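Local coordinates for response regulator receiver protein (Dyadobacter fermentans, PDB 4XLT) that probably acts as a phosphorylation-controlled switch in two-component signalling, as receiver domains of the CheY family do, at residues 80-83 against 84-88; 111-114 against 115-119. One frame throughout, in Å; residues are numbered along the deposited sequence.

How the contacts relate
Both contacts are local, lying where the chain enters or leaves neighbouring parallel strands in one CheY-like receiver domain, and contact 1 closes before contact 2 opens along the chain. Contact 1 leads from helix 80-83 into the start of strand 86-92; contact 2 leads out of the end of strand 109-114, at the edge of the five-stranded sheet, toward helix 119-129. Their centres lie about 20 Å apart, on opposite sides of the chain's centre, although their nearest atoms come within about 4 Å, without touching. Contact 1 lies at the N-terminal end of its strand and is itself touched by two other subunits, whereas contact 2 belongs to the end that carries the predicted phosphorylation site, Asp60.

Contact 1 (80-83 against 84-88); sequences EAVR and ARIRL
Ala84 follows directly on the short helix 80-83, and its N donates to Glu80 O at 3.0 Å, a bond of the i to i+4 helical pattern bent to 138° at the hydrogen. The methyl of Ala84 lies beside the same oxygen, with CB 3.5 Å from Glu80 O. Arg85 N turns back to Val82 O in a further backbone hydrogen bond. The side chain of Arg85 starts along the helix end, its CG 3.5 Å from Ala81 O, then bends at chi2 and chi3 toward Asp54, with which NH1 forms a salt bridge. Ile86 N closes a type I beta turn on Arg83 O at 3.1 Å. Because its CG1 stands beside the backbone N (chi1 -61°), the longer branch of Ile86 reaches back over the helix end: CG1 is 3.3 Å from Val82 O, and CD1 is 4.4 Å from Val82 CG2. Arg87 folds its guanidinium back along the turn. Its NH1 gives a nearly straight bond to Ala84 O (3.0 Å, 170°) and another to Ile86 O, both acceptors lying in the guanidinium plane, so that one nitrogen ties the turn to the new strand; NE is taken by Trp129 O. At the helix, Arg83 forms a salt bridge with Glu80 of a third subunit, and Glu80 one with Arg83 of a second subunit. Within the chain, Ile86 packs on strand 54-60 and on Tyr75 of helix 68-75, while Arg87 leans on Ile110 of strand 109-114.

Contact 2 (111-114 against 115-119); sequences QLLP and KPLEI
Pro114 and Glu118 meet across the bend that follows strand 109-114, their side chains at about a right angle. From Glu118 CB, CG stands beside the backbone N, and the chain bends at chi2 (83°) to bring the carboxylate back toward Pro114. Its OE1 then lies against the ring carbons, 3.5 Å from Pro114 CG and 4.0 Å from Pro114 CD, with no hydrogen bond between the segments. Deeper in, Leu113 CD1 touches Leu117 CD1 at 3.9 Å; the two leucines cross obliquely and both pack on Leu122 of helix 119-129. The peptide bond between Lys115 and Pro116 is cis, while Glu118 takes the N-cap position of helix 119-129. The straight side chain of Lys115 leads away from the bend, and NZ forms salt bridges with Asp10, Asp15 and Asp60. A lysine after the last strand, followed by a cis proline and facing an acidic cluster, is the signature of the receiver-domain active site, in which Asp60 is the predicted phosphoacceptor.

Contact 1 (80-83 against 84-88)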
loop_
_atom_site.group_PDB
_atom_site.type_symbol
_atom_site.label_atom_id
_atom_site.label_comp_id
_atom_site.label_asym_id
_atom_site.label_seq_id
_atom_site.Cartn_x
_atom_site.Cartn_y
_atom_site.Cartn_z
ATOM N N GLU A 80 2.132 4.290 -4.430
ATOM C CA GLU A 80 2.209 3.078 -3.625
ATOM C C GLU A 80 2.931 1.952 -4.367
ATOM O O GLU A 80 3.573 1.102 -3.752
ATOM C CB GLU A 80 0.802 2.639 -3.203
ATOM C CG GLU A 80 0.125 3.629 -2.259
ATOM C CD GLU A 80 -1.316 3.273 -1.926
ATOM O OE1 GLU A 80 -1.925 2.452 -2.647
ATOM O OE2 GLU A 80 -1.844 3.823 -0.937
ATOM N N ALA A 81 2.840 1.965 -5.692
ATOM C CA ALA A 81 3.457 0.930 -6.510
ATOM C C ALA A 81 4.984 0.950 -6.432
ATOM O O ALA A 81 5.627 -0.084 -6.612
ATOM C CB ALA A 81 3.006 1.066 -7.951
ATOM N N VAL A 82 5.571 2.112 -6.164
ATOM C CA VAL A 82 7.022 2.181 -6.047
ATOM C C VAL A 82 7.446 1.953 -4.591
ATOM O O VAL A 82 8.508 1.390 -4.330
ATOM C CB VAL A 82 7.589 3.525 -6.588
ATOM C CG1 VAL A 82 7.313 4.675 -5.639
ATOM C CG2 VAL A 82 9.083 3.406 -6.843
ATOM N N ARG A 83 6.596 2.355 -3.650
ATOM C CA ARG A 83 6.863 2.137 -2.230
ATOM C C ARG A 83 6.844 0.653 -1.885
ATOM O O ARG A 83 7.521 0.218 -0.958
ATOM C CB ARG A 83 5.848 2.890 -1.369
ATOM C CG ARG A 83 6.294 4.294 -0.985
ATOM C CD ARG A 83 5.119 5.240 -0.827
ATOM N NE ARG A 83 4.033 4.648 -0.054
ATOM C CZ ARG A 83 2.783 5.099 -0.069
ATOM N NH1 ARG A 83 2.463 6.145 -0.821
ATOM N NH2 ARG A 83 1.850 4.503 0.662
ATOM N N ALA A 84 6.072 -0.118 -2.644
ATOM C CA ALA A 84 5.959 -1.554 -2.415
ATOM C C ALA A 84 7.249 -2.288 -2.780
ATOM O O ALA A 84 7.463 -3.426 -2.363
ATOM C CB ALA A 84 4.782 -2.123 -3.202
ATOM N N ARG A 85 8.102 -1.628 -3.559
ATOM C CA ARG A 85 9.369 -2.210 -3.994
ATOM C C ARG A 85 10.503 -1.787 -3.070
ATOM O O ARG A 85 11.668 -2.113 -3.305
ATOM C CB ARG A 85 9.692 -1.786 -5.431
ATOM C CG ARG A 85 8.575 -2.030 -6.436
ATOM C CD ARG A 85 8.804 -3.297 -7.244
ATOM N NE ARG A 85 8.873 -4.484 -6.399
ATOM C CZ ARG A 85 9.986 -5.170 -6.164
ATOM N NH1 ARG A 85 9.953 -6.238 -5.378
ATOM N NH2 ARG A 85 11.131 -4.796 -6.720
ATOM N N ILE A 86 10.148 -1.057 -2.017
ATOM C CA ILE A 86 11.132 -0.439 -1.142
ATOM C C ILE A 86 10.925 -0.837 0.319
ATOM O O ILE A 86 9.792 -0.972 0.781
ATOM C CB ILE A 86 11.079 1.099 -1.270
ATOM C CG1 ILE A 86 11.390 1.518 -2.708
ATOM C CG2 ILE A 86 12.033 1.770 -0.288
ATOM C CD1 ILE A 86 11.217 2.999 -2.971
ATOM N N ARG A 87 12.031 -1.054 1.026
ATOM C CA ARG A 87 12.015 -1.220 2.475
ATOM C C ARG A 87 12.870 -0.125 3.102
ATOM O O ARG A 87 14.080 -0.070 2.884
ATOM C CB ARG A 87 12.531 -2.598 2.876
ATOM C CG ARG A 87 11.793 -3.752 2.222
ATOM C CD ARG A 87 10.330 -3.811 2.631
ATOM N NE ARG A 87 9.658 -4.948 2.008
ATOM C CZ ARG A 87 8.938 -4.872 0.894
ATOM N NH1 ARG A 87 8.777 -3.705 0.282
ATOM N NH2 ARG A 87 8.370 -5.962 0.397
ATOM N N LEU A 88 12.234 0.747 3.877
ATOM C CA LEU A 88 12.894 1.929 4.424
ATOM C C LEU A 88 13.283 1.738 5.892
ATOM O O LEU A 88 12.456 1.353 6.721
ATOM C CB LEU A 88 11.980 3.148 4.262
ATOM C CG LEU A 88 12.334 4.458 4.969
ATOM C CD1 LEU A 88 13.686 4.967 4.533
ATOM C CD2 LEU A 88 11.266 5.506 4.702
#

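Contact 2 (111-114 against 115-119)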
loop_
_atom_site.group_PDB
_atom_site.type_symbol
_atom_site.label_atom_id
_atom_site.label_comp_id
_atom_site.label_asym_id
_atom_site.label_seq_id
_atom_site.Cartn_x
_atom_site.Cartn_y
_atom_site.Cartn_z
ATOM N N GLN A 111 12.092 -0.218 10.758
ATOM C CA GLN A 111 12.825 -0.412 11.997
ATOM C C GLN A 111 13.951 0.603 12.133
ATOM O O GLN A 111 14.562 1.009 11.143
ATOM C CB GLN A 111 13.382 -1.835 12.064
ATOM C CG GLN A 111 14.047 -2.182 13.381
ATOM C CD GLN A 111 14.432 -3.642 13.470
ATOM O OE1 GLN A 111 13.788 -4.503 12.869
ATOM N NE2 GLN A 111 15.489 -3.929 14.218
ATOM N N LEU A 112 14.213 1.016 13.367
ATOM C CA LEU A 112 15.323 1.906 13.657
ATOM C C LEU A 112 16.587 1.097 13.933
ATOM O O LEU A 112 16.627 0.291 14.860
ATOM C CB LEU A 112 14.983 2.804 14.845
ATOM C CG LEU A 112 16.102 3.671 15.418
ATOM C CD1 LEU A 112 16.742 4.524 14.334
ATOM C CD2 LEU A 112 15.555 4.540 16.538
ATOM N N LEU A 113 17.614 1.312 13.117
ATOM C CA LEU A 113 18.882 0.606 13.270
ATOM C C LEU A 113 19.950 1.518 13.870
ATOM O O LEU A 113 19.999 2.708 13.563
ATOM C CB LEU A 113 19.349 0.060 11.923
ATOM C CG LEU A 113 18.287 -0.762 11.193
ATOM C CD1 LEU A 113 18.751 -1.156 9.797
ATOM C CD2 LEU A 113 17.919 -1.989 12.013
ATOM N N PRO A 114 20.807 0.962 14.735
ATOM C CA PRO A 114 21.861 1.759 15.369
ATOM C C PRO A 114 23.079 1.966 14.467
ATOM O O PRO A 114 23.323 1.162 13.565
ATOM C CB PRO A 114 22.231 0.924 16.596
ATOM C CG PRO A 114 21.972 -0.481 16.166
ATOM C CD PRO A 114 20.787 -0.427 15.232
ATOM N N LYS A 115 23.819 3.044 14.710
ATOM C CA LYS A 115 25.102 3.274 14.051
ATOM C C LYS A 115 26.246 2.831 14.958
ATOM O O LYS A 115 26.211 3.074 16.164
ATOM C CB LYS A 115 25.278 4.746 13.681
ATOM C CG LYS A 115 24.535 5.190 12.434
ATOM C CD LYS A 115 24.931 6.614 12.077
ATOM C CE LYS A 115 24.309 7.071 10.771
ATOM N NZ LYS A 115 24.797 8.431 10.406
ATOM N N PRO A 116 27.270 2.179 14.383
ATOM C CA PRO A 116 27.376 1.848 12.957
ATOM C C PRO A 116 26.505 0.656 12.575
ATOM O O PRO A 116 26.082 -0.102 13.446
ATOM C CB PRO A 116 28.859 1.514 12.792
ATOM C CG PRO A 116 29.248 0.954 14.117
ATOM C CD PRO A 116 28.454 1.731 15.139
ATOM N N LEU A 117 26.243 0.503 11.284
ATOM C CA LEU A 117 25.365 -0.554 10.799
ATOM C C LEU A 117 25.954 -1.947 11.015
ATOM O O LEU A 117 27.096 -2.214 10.637
ATOM C CB LEU A 117 25.073 -0.343 9.315
ATOM C CG LEU A 117 23.934 -1.163 8.722
ATOM C CD1 LEU A 117 22.632 -0.813 9.418
ATOM C CD2 LEU A 117 23.836 -0.910 7.230
ATOM N N GLU A 118 25.172 -2.830 11.629
ATOM C CA GLU A 118 25.579 -4.223 11.783
ATOM C C GLU A 118 25.122 -5.035 10.578
ATOM O O GLU A 118 23.944 -5.374 10.457
ATOM C CB GLU A 118 25.018 -4.830 13.073
ATOM C CG GLU A 118 25.706 -4.365 14.351
ATOM C CD GLU A 118 25.175 -3.037 14.856
ATOM O OE1 GLU A 118 24.084 -2.620 14.409
ATOM O OE2 GLU A 118 25.849 -2.411 15.703
ATOM N N ILE A 119 26.062 -5.338 9.690
ATOM C CA ILE A 119 25.762 -6.071 8.463
ATOM C C ILE A 119 25.067 -7.424 8.697
ATOM O O ILE A 119 24.085 -7.723 8.014
ATOM C CB ILE A 119 27.043 -6.295 7.628
ATOM C CG1 ILE A 119 27.703 -4.951 7.307
ATOM C CG2 ILE A 119 26.725 -7.053 6.346
ATOM C CD1 ILE A 119 28.992 -5.069 6.522
#